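Local coordinates for protein U4/U6 snRNA-associated-splicing factor PRP24 (Saccharomyces cerevisiae, PDB 4N0T) that acts as a recycling factor of the spliceosome, binding U6 snRNA and assisting its annealing with U4 snRNA, at residues A[128-133]-A[159-164]; A[178-183]-A[197-202]; A[267-272]-A[322-327]. All coordinates share one frame; numbering follows the deposited sequence.

Contact 1 (A[128-133]-A[159-164]); sequences FAYIDV and KVSNPL. With nucleotides of chain B.
The Tyr130 ring lies face to base over G21 of chain B, with C6 of that guanine 3.5 Å above the ring plane and over its centre. The edge of the Tyr130 ring meets Ser161 in the ring plane, CE1 to OG 3.3 Å. With CG beside the backbone N (chi1 -73°), the ring projects from its strand and carries OH as far as the neighbouring nucleotide, where it donates to N3 of A20 of chain B at 2.8 Å. Residues 161-163 hold the same adenine from another edge: the backbone N of Asn162 donates to N1 of A20 at 3.0 Å, and Pro163 packs its ring against C2 and N3. Two residues back along the strand, Phe128 presents one face to C4' of A20 and its edge to the sugar of G21. This pair of aromatics on the RNA-binding face of the third strand is the RNP1 pattern of RNA recognition motifs, completed by Trp88 on the adjacent strand. N1 and N3 both serve as acceptors, and C2 lies only 3.4 Å from Ser161 OG; a guanine, with hydrogen on N1 and an amino group on C2, would probably fit poorly, so the contact appears to read adenine.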
loop_
_atom_site.group_PDB
_atom_site.type_symbol
_atom_site.label_atom_id
_atom_site.label_comp_id
_atom_site.label_asym_id
_atom_site.label_seq_id
_atom_site.Cartn_x
_atom_site.Cartn_y
_atom_site.Cartn_z
ATOM N N PHE A 128 0.957 -2.802 3.784
ATOM C CA PHE A 128 1.338 -3.006 5.178
ATOM C C PHE A 128 0.130 -2.577 5.990
ATOM O O PHE A 128 -0.835 -2.057 5.433
ATOM C CB PHE A 128 2.581 -2.179 5.576
ATOM C CG PHE A 128 2.442 -0.699 5.308
ATOM C CD1 PHE A 128 1.825 0.143 6.241
ATOM C CD2 PHE A 128 2.931 -0.147 4.115
ATOM C CE1 PHE A 128 1.686 1.515 5.989
ATOM C CE2 PHE A 128 2.817 1.224 3.861
ATOM C CZ PHE A 128 2.184 2.052 4.792
ATOM N N ALA A 129 0.189 -2.774 7.300
ATOM C CA ALA A 129 -0.945 -2.433 8.163
ATOM C C ALA A 129 -0.497 -2.138 9.569
ATOM O O ALA A 129 0.487 -2.706 10.048
ATOM C CB ALA A 129 -1.997 -3.573 8.179
ATOM N N TYR A 130 -1.238 -1.251 10.232
ATOM C CA TYR A 130 -1.093 -1.049 11.662
ATOM C C TYR A 130 -2.271 -1.698 12.366
ATOM O O TYR A 130 -3.422 -1.607 11.901
ATOM C CB TYR A 130 -1.045 0.447 12.005
ATOM C CG TYR A 130 0.248 1.092 11.603
ATOM C CD1 TYR A 130 1.338 1.112 12.461
ATOM C CD2 TYR A 130 0.384 1.663 10.348
ATOM C CE1 TYR A 130 2.528 1.703 12.087
ATOM C CE2 TYR A 130 1.565 2.247 9.959
ATOM C CZ TYR A 130 2.627 2.268 10.825
ATOM O OH TYR A 130 3.799 2.850 10.406
ATOM N N ILE A 131 -1.990 -2.370 13.479
ATOM C CA ILE A 131 -3.043 -3.051 14.218
ATOM C C ILE A 131 -2.905 -2.711 15.687
ATOM O O ILE A 131 -1.822 -2.887 16.262
ATOM C CB ILE A 131 -2.908 -4.583 14.092
ATOM C CG1 ILE A 131 -2.908 -5.009 12.626
ATOM C CG2 ILE A 131 -4.066 -5.272 14.829
ATOM C CD1 ILE A 131 -2.047 -6.239 12.370
ATOM N N ASP A 132 -3.999 -2.243 16.296
ATOM C CA ASP A 132 -4.014 -2.009 17.732
ATOM C C ASP A 132 -4.705 -3.177 18.429
ATOM O O ASP A 132 -5.795 -3.588 18.025
ATOM C CB ASP A 132 -4.770 -0.722 18.072
ATOM C CG ASP A 132 -4.034 0.529 17.625
ATOM O OD1 ASP A 132 -2.803 0.461 17.430
ATOM O OD2 ASP A 132 -4.702 1.575 17.485
ATOM N N VAL A 133 -4.037 -3.716 19.442
ATOM C CA VAL A 133 -4.631 -4.757 20.281
ATOM C C VAL A 133 -4.865 -4.205 21.683
ATOM O O VAL A 133 -4.713 -3.000 21.901
ATOM C CB VAL A 133 -3.776 -6.040 20.281
ATOM C CG1 VAL A 133 -3.722 -6.590 18.883
ATOM C CG2 VAL A 133 -2.360 -5.771 20.807
ATOM N N LYS A 159 5.716 -6.910 13.650
ATOM C CA LYS A 159 6.622 -6.216 14.555
ATOM C C LYS A 159 5.841 -5.376 15.557
ATOM O O LYS A 159 4.743 -4.906 15.258
ATOM C CB LYS A 159 7.556 -5.279 13.763
ATOM C CG LYS A 159 8.533 -5.971 12.809
ATOM C CD LYS A 159 9.324 -4.930 11.985
ATOM C CE LYS A 159 10.391 -5.570 11.107
ATOM N NZ LYS A 159 11.583 -5.964 11.905
ATOM N N VAL A 160 6.408 -5.191 16.742
ATOM C CA VAL A 160 5.933 -4.155 17.635
ATOM C C VAL A 160 6.215 -2.827 16.924
ATOM O O VAL A 160 7.348 -2.566 16.514
ATOM C CB VAL A 160 6.643 -4.222 18.994
ATOM C CG1 VAL A 160 6.252 -3.040 19.854
ATOM C CG2 VAL A 160 6.268 -5.529 19.708
ATOM N N SER A 161 5.177 -2.014 16.737
ATOM C CA SER A 161 5.293 -0.787 15.938
ATOM C C SER A 161 6.232 0.271 16.527
ATOM O O SER A 161 6.077 0.699 17.680
ATOM C CB SER A 161 3.901 -0.183 15.698
ATOM O OG SER A 161 4.014 1.050 15.000
ATOM N N ASN A 162 7.219 0.673 15.730
ATOM C CA ASN A 162 8.034 1.854 16.007
ATOM C C ASN A 162 8.673 2.277 14.695
ATOM O O ASN A 162 9.648 1.676 14.263
ATOM C CB ASN A 162 9.128 1.596 17.044
ATOM C CG ASN A 162 9.954 2.855 17.347
ATOM O OD1 ASN A 162 9.758 3.920 16.728
ATOM N ND2 ASN A 162 10.868 2.746 18.312
ATOM N N PRO A 163 8.101 3.298 14.053
ATOM C CA PRO A 163 8.603 3.717 12.741
ATOM C C PRO A 163 10.084 4.098 12.722
ATOM O O PRO A 163 10.708 4.000 11.661
ATOM C CB PRO A 163 7.727 4.929 12.409
ATOM C CG PRO A 163 6.442 4.653 13.119
ATOM C CD PRO A 163 6.862 4.004 14.428
ATOM N N LEU A 164 10.647 4.504 13.860
ATOM C CA LEU A 164 12.064 4.846 13.898
ATOM C C LEU A 164 12.927 3.618 13.624
ATOM O O LEU A 164 14.075 3.737 13.180
ATOM C CB LEU A 164 12.429 5.476 15.249
ATOM C CG LEU A 164 11.737 6.818 15.493
ATOM C CD1 LEU A 164 12.010 7.314 16.892
ATOM C CD2 LEU A 164 12.204 7.844 14.460
ATOM P P A B 20 8.523 1.051 4.119
ATOM O OP1 A B 20 8.066 1.224 2.714
ATOM O OP2 A B 20 9.934 1.385 4.453
ATOM O "O5'" A B 20 7.592 1.896 5.089
ATOM C "C5'" A B 20 6.167 1.907 4.950
ATOM C "C4'" A B 20 5.517 2.570 6.132
ATOM O "O4'" A B 20 5.590 1.655 7.261
ATOM C "C3'" A B 20 6.165 3.879 6.591
ATOM O "O3'" A B 20 5.166 4.748 7.118
ATOM C "C2'" A B 20 7.066 3.420 7.734
ATOM O "O2'" A B 20 7.359 4.423 8.685
ATOM C "C1'" A B 20 6.237 2.287 8.346
ATOM N N9 A B 20 7.048 1.295 9.051
ATOM C C8 A B 20 8.071 0.536 8.542
ATOM N N7 A B 20 8.643 -0.230 9.445
ATOM C C5 A B 20 7.936 0.033 10.612
ATOM C C6 A B 20 8.052 -0.458 11.928
ATOM N N6 A B 20 8.963 -1.365 12.284
ATOM N N1 A B 20 7.189 0.027 12.850
ATOM C C2 A B 20 6.294 0.954 12.491
ATOM N N3 A B 20 6.105 1.496 11.283
ATOM C C4 A B 20 6.955 0.979 10.387
ATOM P P G B 21 4.573 5.978 6.266
ATOM O OP1 G B 21 5.307 6.153 4.977
ATOM O OP2 G B 21 4.578 7.157 7.192
ATOM O "O5'" G B 21 3.081 5.541 5.949
ATOM C "C5'" G B 21 2.229 5.094 6.997
ATOM C "C4'" G B 21 0.795 5.002 6.539
ATOM O "O4'" G B 21 0.028 4.331 7.570
ATOM C "C3'" G B 21 0.092 6.334 6.330
ATOM O "O3'" G B 21 -1.029 6.059 5.499
ATOM C "C2'" G B 21 -0.429 6.621 7.732
ATOM O "O2'" G B 21 -1.445 7.594 7.777
ATOM C "C1'" G B 21 -0.937 5.231 8.097
ATOM N N9 G B 21 -1.054 4.939 9.517
ATOM C C8 G B 21 -2.194 4.424 10.074
ATOM N N7 G B 21 -2.054 4.195 11.340
ATOM C C5 G B 21 -0.763 4.553 11.634
ATOM C C6 G B 21 -0.068 4.485 12.864
ATOM O O6 G B 21 -0.505 4.106 13.974
ATOM N N1 G B 21 1.231 4.946 12.734
ATOM C C2 G B 21 1.803 5.369 11.553
ATOM N N2 G B 21 3.085 5.761 11.615
ATOM N N3 G B 21 1.163 5.439 10.400
ATOM C C4 G B 21 -0.104 5.005 10.504
#

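Contact 2 (A[178-183]-A[197-202]); sequences REIMIR and ESFEGF. With nucleotides of chain B.
Phe199, on the first helix of the third RNA recognition motif, points its ring at Ile180 and Ile182 on the first strand, joining helix 192-199 to the inner face of the beta-sheet. The apolar contacts are made by the outer half of the ring: CE2 touches Ile180 CD1 at 3.7 Å, whereas CE1 and CZ meet Ile182 CD1, 3.8 Å from CE1. The two isoleucines approach differently. Ile180 places CG1 between its backbone N and carbonyl carbon (chi1 58°) and comes at a slant, while Ile182, with CG1 beside the backbone N (chi1 -57°), comes from the direction opposite to the phenylalanine, its CD1 meeting the ring obliquely. Val252 and Met226 of neighbouring strands close in on the same ring, making it part of the hydrophobic core.

Residues alternating with the isoleucines turn to the opposite face, where the interactions are with RNA of chain B. Polar recognition falls to Glu179, whose extended chain brings its carboxylate to the pairing edge of C14: N4 donates to OE1 at 2.8 Å, and N3 lies 2.7 Å from OE2, so close that a proton is probably held by one of the two. OE1 is also bonded to Thr174. Contacts with base faces come from Met181, whose SD stands 3.5 Å from C5 of A13, and from Arg183, bent at chi3. The Arg183 guanidinium spreads over A62, with CZ 3.5 Å from the base atom C5 and NH2 equally near C4.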
loop_
_atom_site.group_PDB
_atom_site.type_symbol
_atom_site.label_atom_id
_atom_site.label_comp_id
_atom_site.label_asym_id
_atom_site.label_seq_id
_atom_site.Cartn_x
_atom_site.Cartn_y
_atom_site.Cartn_z
ATOM N N ARG A 178 20.966 7.146 -5.333
ATOM C CA ARG A 178 22.318 6.599 -5.486
ATOM C C ARG A 178 22.481 5.719 -6.717
ATOM O O ARG A 178 23.570 5.197 -6.963
ATOM C CB ARG A 178 22.697 5.781 -4.249
ATOM C CG ARG A 178 22.792 6.610 -2.993
ATOM C CD ARG A 178 23.392 5.817 -1.846
ATOM N NE ARG A 178 22.507 4.808 -1.257
ATOM C CZ ARG A 178 22.706 3.497 -1.359
ATOM N NH1 ARG A 178 23.731 3.030 -2.065
ATOM N NH2 ARG A 178 21.884 2.645 -0.764
ATOM N N GLU A 179 21.396 5.521 -7.467
ATOM C CA GLU A 179 21.431 4.627 -8.620
ATOM C C GLU A 179 21.324 5.412 -9.914
ATOM O O GLU A 179 20.381 6.195 -10.100
ATOM C CB GLU A 179 20.287 3.593 -8.562
ATOM C CG GLU A 179 20.343 2.601 -9.740
ATOM C CD GLU A 179 19.150 1.653 -9.772
ATOM O OE1 GLU A 179 18.014 2.122 -9.527
ATOM O OE2 GLU A 179 19.341 0.436 -10.029
ATOM N N ILE A 180 22.278 5.205 -10.817
ATOM C CA ILE A 180 22.190 5.822 -12.131
ATOM C C ILE A 180 21.744 4.785 -13.158
ATOM O O ILE A 180 21.938 3.562 -12.969
ATOM C CB ILE A 180 23.524 6.469 -12.587
ATOM C CG1 ILE A 180 24.653 5.438 -12.601
ATOM C CG2 ILE A 180 23.875 7.649 -11.669
ATOM C CD1 ILE A 180 25.915 5.921 -13.370
ATOM N N MET A 181 21.115 5.272 -14.222
ATOM C CA MET A 181 20.821 4.444 -15.379
ATOM C C MET A 181 21.661 4.956 -16.540
ATOM O O MET A 181 21.701 6.161 -16.821
ATOM C CB MET A 181 19.340 4.522 -15.752
ATOM C CG MET A 181 18.952 3.562 -16.882
ATOM S SD MET A 181 17.189 3.695 -17.304
ATOM C CE MET A 181 17.016 2.262 -18.336
ATOM N N ILE A 182 22.332 4.024 -17.198
ATOM C CA ILE A 182 23.148 4.336 -18.369
ATOM C C ILE A 182 22.394 3.774 -19.569
ATOM O O ILE A 182 22.045 2.587 -19.589
ATOM C CB ILE A 182 24.520 3.664 -18.241
ATOM C CG1 ILE A 182 25.196 4.110 -16.934
ATOM C CG2 ILE A 182 25.400 3.982 -19.454
ATOM C CD1 ILE A 182 26.267 3.153 -16.424
ATOM N N ARG A 183 22.122 4.618 -20.563
ATOM C CA ARG A 183 21.337 4.200 -21.722
ATOM C C ARG A 183 22.139 4.382 -22.998
ATOM O O ARG A 183 23.067 5.181 -23.044
ATOM C CB ARG A 183 20.018 4.992 -21.809
ATOM C CG ARG A 183 19.038 4.599 -20.703
ATOM C CD ARG A 183 17.760 5.447 -20.704
ATOM N NE ARG A 183 17.985 6.811 -20.220
ATOM C CZ ARG A 183 16.996 7.628 -19.856
ATOM N NH1 ARG A 183 15.735 7.217 -19.950
ATOM N NH2 ARG A 183 17.262 8.857 -19.421
ATOM N N GLU A 197 35.398 0.548 -14.765
ATOM C CA GLU A 197 36.588 1.347 -15.077
ATOM C C GLU A 197 36.223 2.790 -15.407
ATOM O O GLU A 197 36.955 3.715 -15.060
ATOM C CB GLU A 197 37.356 0.740 -16.253
ATOM C CG GLU A 197 38.011 -0.597 -15.959
ATOM C CD GLU A 197 38.443 -1.322 -17.225
ATOM O OE1 GLU A 197 38.961 -2.456 -17.116
ATOM O OE2 GLU A 197 38.262 -0.757 -18.329
ATOM N N SER A 198 35.081 2.982 -16.063
ATOM C CA SER A 198 34.711 4.310 -16.537
ATOM C C SER A 198 34.085 5.182 -15.460
ATOM O O SER A 198 34.112 6.412 -15.556
ATOM C CB SER A 198 33.770 4.207 -17.739
ATOM O OG SER A 198 34.408 3.538 -18.818
ATOM N N PHE A 199 33.504 4.548 -14.448
ATOM C CA PHE A 199 32.761 5.290 -13.431
ATOM C C PHE A 199 33.342 5.256 -12.011
ATOM O O PHE A 199 32.945 6.078 -11.191
ATOM C CB PHE A 199 31.301 4.801 -13.369
ATOM C CG PHE A 199 30.433 5.284 -14.512
ATOM C CD1 PHE A 199 30.382 4.581 -15.708
ATOM C CD2 PHE A 199 29.666 6.436 -14.376
ATOM C CE1 PHE A 199 29.578 5.011 -16.754
ATOM C CE2 PHE A 199 28.851 6.878 -15.418
ATOM C CZ PHE A 199 28.807 6.163 -16.609
ATOM N N GLU A 200 34.247 4.319 -11.702
ATOM C CA GLU A 200 34.707 4.165 -10.311
ATOM C C GLU A 200 35.471 5.381 -9.775
ATOM O O GLU A 200 35.585 5.556 -8.562
ATOM C CB GLU A 200 35.556 2.910 -10.127
ATOM C CG GLU A 200 36.891 2.999 -10.858
ATOM C CD GLU A 200 37.646 1.687 -10.861
ATOM O OE1 GLU A 200 37.243 0.759 -10.139
ATOM O OE2 GLU A 200 38.644 1.587 -11.606
ATOM N N GLY A 201 35.970 6.223 -10.675
ATOM C CA GLY A 201 36.604 7.469 -10.273
ATOM C C GLY A 201 35.683 8.399 -9.496
ATOM O O GLY A 201 36.139 9.189 -8.665
ATOM N N PHE A 202 34.377 8.318 -9.768
ATOM C CA PHE A 202 33.421 9.195 -9.102
ATOM C C PHE A 202 33.169 8.799 -7.644
ATOM O O PHE A 202 32.784 9.636 -6.831
ATOM C CB PHE A 202 32.093 9.211 -9.875
ATOM C CG PHE A 202 32.187 9.884 -11.208
ATOM C CD1 PHE A 202 32.279 11.270 -11.294
ATOM C CD2 PHE A 202 32.211 9.141 -12.378
ATOM C CE1 PHE A 202 32.375 11.898 -12.515
ATOM C CE2 PHE A 202 32.311 9.765 -13.607
ATOM C CZ PHE A 202 32.389 11.147 -13.678
ATOM P P A B 62 14.816 14.768 -18.738
ATOM O OP1 A B 62 14.678 13.290 -18.855
ATOM O OP2 A B 62 15.135 15.382 -17.422
ATOM O "O5'" A B 62 15.940 15.250 -19.757
ATOM C "C5'" A B 62 15.932 14.819 -21.111
ATOM C "C4'" A B 62 17.267 14.241 -21.503
ATOM O "O4'" A B 62 17.431 12.937 -20.888
ATOM C "C3'" A B 62 17.474 13.992 -22.991
ATOM O "O3'" A B 62 17.908 15.157 -23.669
ATOM C "C2'" A B 62 18.505 12.871 -23.002
ATOM O "O2'" A B 62 19.800 13.402 -22.750
ATOM C "C1'" A B 62 18.068 12.054 -21.784
ATOM N N9 A B 62 17.085 11.007 -22.119
ATOM C C8 A B 62 15.743 11.046 -21.817
ATOM N N7 A B 62 15.080 9.985 -22.204
ATOM C C5 A B 62 16.050 9.187 -22.801
ATOM C C6 A B 62 15.979 7.922 -23.410
ATOM N N6 A B 62 14.854 7.207 -23.528
ATOM N N1 A B 62 17.134 7.405 -23.898
ATOM C C2 A B 62 18.252 8.117 -23.775
ATOM N N3 A B 62 18.445 9.316 -23.223
ATOM C C4 A B 62 17.288 9.799 -22.743
ATOM P P C B 14 12.421 -3.898 -14.409
ATOM O OP1 C B 14 11.614 -4.629 -15.432
ATOM O OP2 C B 14 11.781 -3.477 -13.127
ATOM O "O5'" C B 14 13.684 -4.772 -13.994
ATOM C "C5'" C B 14 14.483 -5.437 -14.969
ATOM C "C4'" C B 14 15.951 -5.321 -14.648
ATOM O "O4'" C B 14 16.338 -3.926 -14.727
ATOM C "C3'" C B 14 16.372 -5.733 -13.240
ATOM O "O3'" C B 14 16.568 -7.125 -13.096
ATOM C "C2'" C B 14 17.654 -4.946 -13.037
ATOM O "O2'" C B 14 18.719 -5.550 -13.767
ATOM C "C1'" C B 14 17.319 -3.646 -13.754
ATOM N N1 C B 14 16.842 -2.549 -12.873
ATOM C C2 C B 14 17.769 -1.950 -12.020
ATOM O O2 C B 14 18.926 -2.405 -11.962
ATOM N N3 C B 14 17.392 -0.900 -11.268
ATOM C C4 C B 14 16.145 -0.427 -11.339
ATOM N N4 C B 14 15.865 0.616 -10.560
ATOM C C5 C B 14 15.170 -0.999 -12.214
ATOM C C6 C B 14 15.569 -2.043 -12.969
ATOM P P A B 13 13.539 -4.766 -19.436
ATOM O OP1 A B 13 13.381 -6.087 -18.751
ATOM O OP2 A B 13 12.382 -3.900 -19.776
ATOM O "O5'" A B 13 14.568 -3.945 -18.548
ATOM C "C5'" A B 13 14.489 -2.532 -18.467
ATOM C "C4'" A B 13 14.319 -2.110 -17.033
ATOM O "O4'" A B 13 14.620 -0.695 -16.907
ATOM C "C3'" A B 13 12.914 -2.294 -16.458
ATOM O "O3'" A B 13 13.044 -2.575 -15.062
ATOM C "C2'" A B 13 12.325 -0.897 -16.612
ATOM O "O2'" A B 13 11.231 -0.623 -15.765
ATOM C "C1'" A B 13 13.540 -0.057 -16.256
ATOM N N9 A B 13 13.524 1.343 -16.669
ATOM C C8 A B 13 13.316 1.901 -17.903
ATOM N N7 A B 13 13.447 3.203 -17.901
ATOM C C5 A B 13 13.779 3.515 -16.590
ATOM C C6 A B 13 14.049 4.726 -15.942
ATOM N N6 A B 13 14.030 5.913 -16.561
ATOM N N1 A B 13 14.360 4.676 -14.629
ATOM C C2 A B 13 14.386 3.497 -14.012
ATOM N N3 A B 13 14.144 2.289 -14.512
ATOM C C4 A B 13 13.842 2.374 -15.821
#

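Contact 3 (A[267-272]-A[322-327]); sequences KRLLAS and GAIIIF. With nucleotides of chain B.
An unusual chi1 of -105° in Leu269, well away from a staggered value, brings its CD1 to the sheet, and Ile326 answers with CG1 beside the backbone N (chi1 -55°) and an extended chain beyond it. The two methyls therefore meet tip to tip, Leu269 CD1 to Ile326 CD1 at 3.7 Å. Ile324 has much the same rotamer but slides past Leu269 rather than confronting it, its CD1 4.0 Å from Leu269 CD1 and its CG2 also close by. Leu270, pointing less directly at the strand, crosses Ile324 at a slant, CD2 to CD1 4.1 Å. The result is a wholly apolar seam in which one turn of helix 258-270 rests across strand 322-327, with Leu281, Leu315 and Val317 of adjoining strands enlarging the apolar patch.

On another side of the helix the chemistry changes. Lys267, kinked at chi3 (60°), lays its methylenes near both non-bridging phosphate oxygens of C29 of chain B and donates from NZ to OP2 at 2.9 Å. With a methionine in its place, OP2 would probably be left without this cationic partner and the helix would lose one of its holds on the RNA backbone. Arg268 packs on a further phosphate and is salt-bridged to Glu277.

Ile324 and Ile326 lie on the sheet surface that canonical RNA recognition motifs offer to RNA, whereas Ile325 points to helix 293-302 on the other side; a helix covering that surface is the hallmark of the occluded RNA recognition motif.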
loop_
_atom_site.group_PDB
_atom_site.type_symbol
_atom_site.label_atom_id
_atom_site.label_comp_id
_atom_site.label_asym_id
_atom_site.label_seq_id
_atom_site.Cartn_x
_atom_site.Cartn_y
_atom_site.Cartn_z
ATOM N N LYS A 267 -1.017 7.469 -17.378
ATOM C CA LYS A 267 -1.244 8.739 -18.064
ATOM C C LYS A 267 -1.321 8.552 -19.580
ATOM O O LYS A 267 -2.149 9.188 -20.239
ATOM C CB LYS A 267 -0.140 9.750 -17.708
ATOM C CG LYS A 267 -0.247 10.276 -16.281
ATOM C CD LYS A 267 0.991 11.081 -15.872
ATOM C CE LYS A 267 1.207 12.296 -16.765
ATOM N NZ LYS A 267 2.493 12.968 -16.401
ATOM N N ARG A 268 -0.477 7.671 -20.120
ATOM C CA ARG A 268 -0.480 7.358 -21.558
ATOM C C ARG A 268 -1.830 6.793 -21.972
ATOM O O ARG A 268 -2.371 7.153 -23.021
ATOM C CB ARG A 268 0.603 6.326 -21.905
ATOM C CG ARG A 268 0.639 5.964 -23.392
ATOM C CD ARG A 268 1.455 4.710 -23.690
ATOM N NE ARG A 268 0.811 3.495 -23.192
ATOM C CZ ARG A 268 -0.296 2.955 -23.705
ATOM N NH1 ARG A 268 -0.917 3.526 -24.736
ATOM N NH2 ARG A 268 -0.792 1.845 -23.175
ATOM N N LEU A 269 -2.369 5.904 -21.136
ATOM C CA LEU A 269 -3.680 5.317 -21.383
ATOM C C LEU A 269 -4.776 6.362 -21.349
ATOM O O LEU A 269 -5.635 6.393 -22.232
ATOM C CB LEU A 269 -3.991 4.225 -20.356
ATOM C CG LEU A 269 -3.888 2.789 -20.847
ATOM C CD1 LEU A 269 -4.502 1.842 -19.837
ATOM C CD2 LEU A 269 -4.582 2.662 -22.189
ATOM N N LEU A 270 -4.760 7.216 -20.331
ATOM C CA LEU A 270 -5.785 8.244 -20.185
ATOM C C LEU A 270 -5.779 9.228 -21.361
ATOM O O LEU A 270 -6.804 9.822 -21.694
ATOM C CB LEU A 270 -5.626 8.991 -18.855
ATOM C CG LEU A 270 -5.761 8.163 -17.567
ATOM C CD1 LEU A 270 -5.375 8.964 -16.329
ATOM C CD2 LEU A 270 -7.187 7.620 -17.397
ATOM N N ALA A 271 -4.620 9.383 -21.994
ATOM C CA ALA A 271 -4.482 10.295 -23.130
ATOM C C ALA A 271 -4.646 9.591 -24.477
ATOM O O ALA A 271 -4.607 10.240 -25.524
ATOM C CB ALA A 271 -3.132 11.007 -23.073
ATOM N N SER A 272 -4.818 8.270 -24.452
ATOM C CA SER A 272 -4.859 7.476 -25.683
ATOM C C SER A 272 -6.060 7.827 -26.555
ATOM O O SER A 272 -7.143 8.115 -26.043
ATOM C CB SER A 272 -4.868 5.977 -25.365
ATOM O OG SER A 272 -4.764 5.190 -26.541
ATOM N N GLY A 322 -11.091 5.411 -9.510
ATOM C CA GLY A 322 -11.376 4.295 -10.394
ATOM C C GLY A 322 -10.229 3.337 -10.658
ATOM O O GLY A 322 -9.146 3.448 -10.077
ATOM N N ALA A 323 -10.503 2.358 -11.512
ATOM C CA ALA A 323 -9.491 1.428 -11.987
ATOM C C ALA A 323 -9.807 1.120 -13.436
ATOM O O ALA A 323 -10.976 1.126 -13.851
ATOM C CB ALA A 323 -9.491 0.147 -11.150
ATOM N N ILE A 324 -8.754 0.878 -14.207
ATOM C CA ILE A 324 -8.887 0.454 -15.590
ATOM C C ILE A 324 -8.633 -1.040 -15.657
ATOM O O ILE A 324 -7.658 -1.552 -15.088
ATOM C CB ILE A 324 -7.871 1.160 -16.482
ATOM C CG1 ILE A 324 -8.199 2.657 -16.544
ATOM C CG2 ILE A 324 -7.864 0.538 -17.884
ATOM C CD1 ILE A 324 -7.114 3.505 -17.229
ATOM N N ILE A 325 -9.539 -1.749 -16.327
ATOM C CA ILE A 325 -9.356 -3.172 -16.561
ATOM C C ILE A 325 -9.169 -3.360 -18.053
ATOM O O ILE A 325 -10.045 -3.001 -18.840
ATOM C CB ILE A 325 -10.592 -3.985 -16.158
ATOM C CG1 ILE A 325 -11.150 -3.529 -14.803
ATOM C CG2 ILE A 325 -10.242 -5.480 -16.150
ATOM C CD1 ILE A 325 -10.255 -3.829 -13.635
ATOM N N ILE A 326 -8.021 -3.893 -18.451
ATOM C CA ILE A 326 -7.764 -4.101 -19.871
ATOM C C ILE A 326 -7.981 -5.573 -20.162
ATOM O O ILE A 326 -7.385 -6.441 -19.509
ATOM C CB ILE A 326 -6.340 -3.705 -20.240
ATOM C CG1 ILE A 326 -6.067 -2.260 -19.816
ATOM C CG2 ILE A 326 -6.112 -3.876 -21.737
ATOM C CD1 ILE A 326 -4.663 -1.787 -20.195
ATOM N N PHE A 327 -8.881 -5.854 -21.103
ATOM C CA PHE A 327 -9.184 -7.232 -21.464
ATOM C C PHE A 327 -8.473 -7.582 -22.768
ATOM O O PHE A 327 -7.712 -6.773 -23.289
ATOM C CB PHE A 327 -10.690 -7.423 -21.612
ATOM C CG PHE A 327 -11.452 -7.240 -20.324
ATOM C CD1 PHE A 327 -11.450 -8.237 -19.360
ATOM C CD2 PHE A 327 -12.163 -6.071 -20.078
ATOM C CE1 PHE A 327 -12.161 -8.079 -18.165
ATOM C CE2 PHE A 327 -12.863 -5.895 -18.883
ATOM C CZ PHE A 327 -12.859 -6.908 -17.929
ATOM P P C B 29 0.457 13.358 -12.894
ATOM O OP1 C B 29 -0.769 12.663 -13.352
ATOM O OP2 C B 29 1.381 13.933 -13.928
ATOM O "O5'" C B 29 0.079 14.495 -11.847
ATOM C "C5'" C B 29 -0.912 15.480 -12.146
ATOM C "C4'" C B 29 -1.763 15.796 -10.943
ATOM O "O4'" C B 29 -2.447 14.580 -10.523
ATOM C "C3'" C B 29 -1.003 16.289 -9.711
ATOM O "O3'" C B 29 -1.875 17.119 -8.942
ATOM C "C2'" C B 29 -0.778 15.000 -8.935
ATOM O "O2'" C B 29 -0.519 15.175 -7.558
ATOM C "C1'" C B 29 -2.111 14.298 -9.176
ATOM N N1 C B 29 -2.092 12.843 -9.017
ATOM C C2 C B 29 -3.156 12.299 -8.311
ATOM O O2 C B 29 -4.008 13.075 -7.842
ATOM N N3 C B 29 -3.220 10.964 -8.139
ATOM C C4 C B 29 -2.270 10.201 -8.667
ATOM N N4 C B 29 -2.382 8.883 -8.481
ATOM C C5 C B 29 -1.175 10.736 -9.403
ATOM C C6 C B 29 -1.122 12.065 -9.569
#

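How the contacts relate
Contacts 1, 2 and 3 follow one another along the chain, and each centres on a different RNA recognition motif. Their centres lie 34 to 38 Å apart, and even the nearest atoms of any two are about 15 to 18 Å distant, so none touches another; what unites them is chain B, the U6 RNA, which comes close to all three. Contact 1 binds bases on the sheet, contact 2 lies behind a sheet whose other face meets RNA, and in contact 3 a helix lies on the equivalent face. Contacts 1 and 3 sit on opposite sides of the chain's centre.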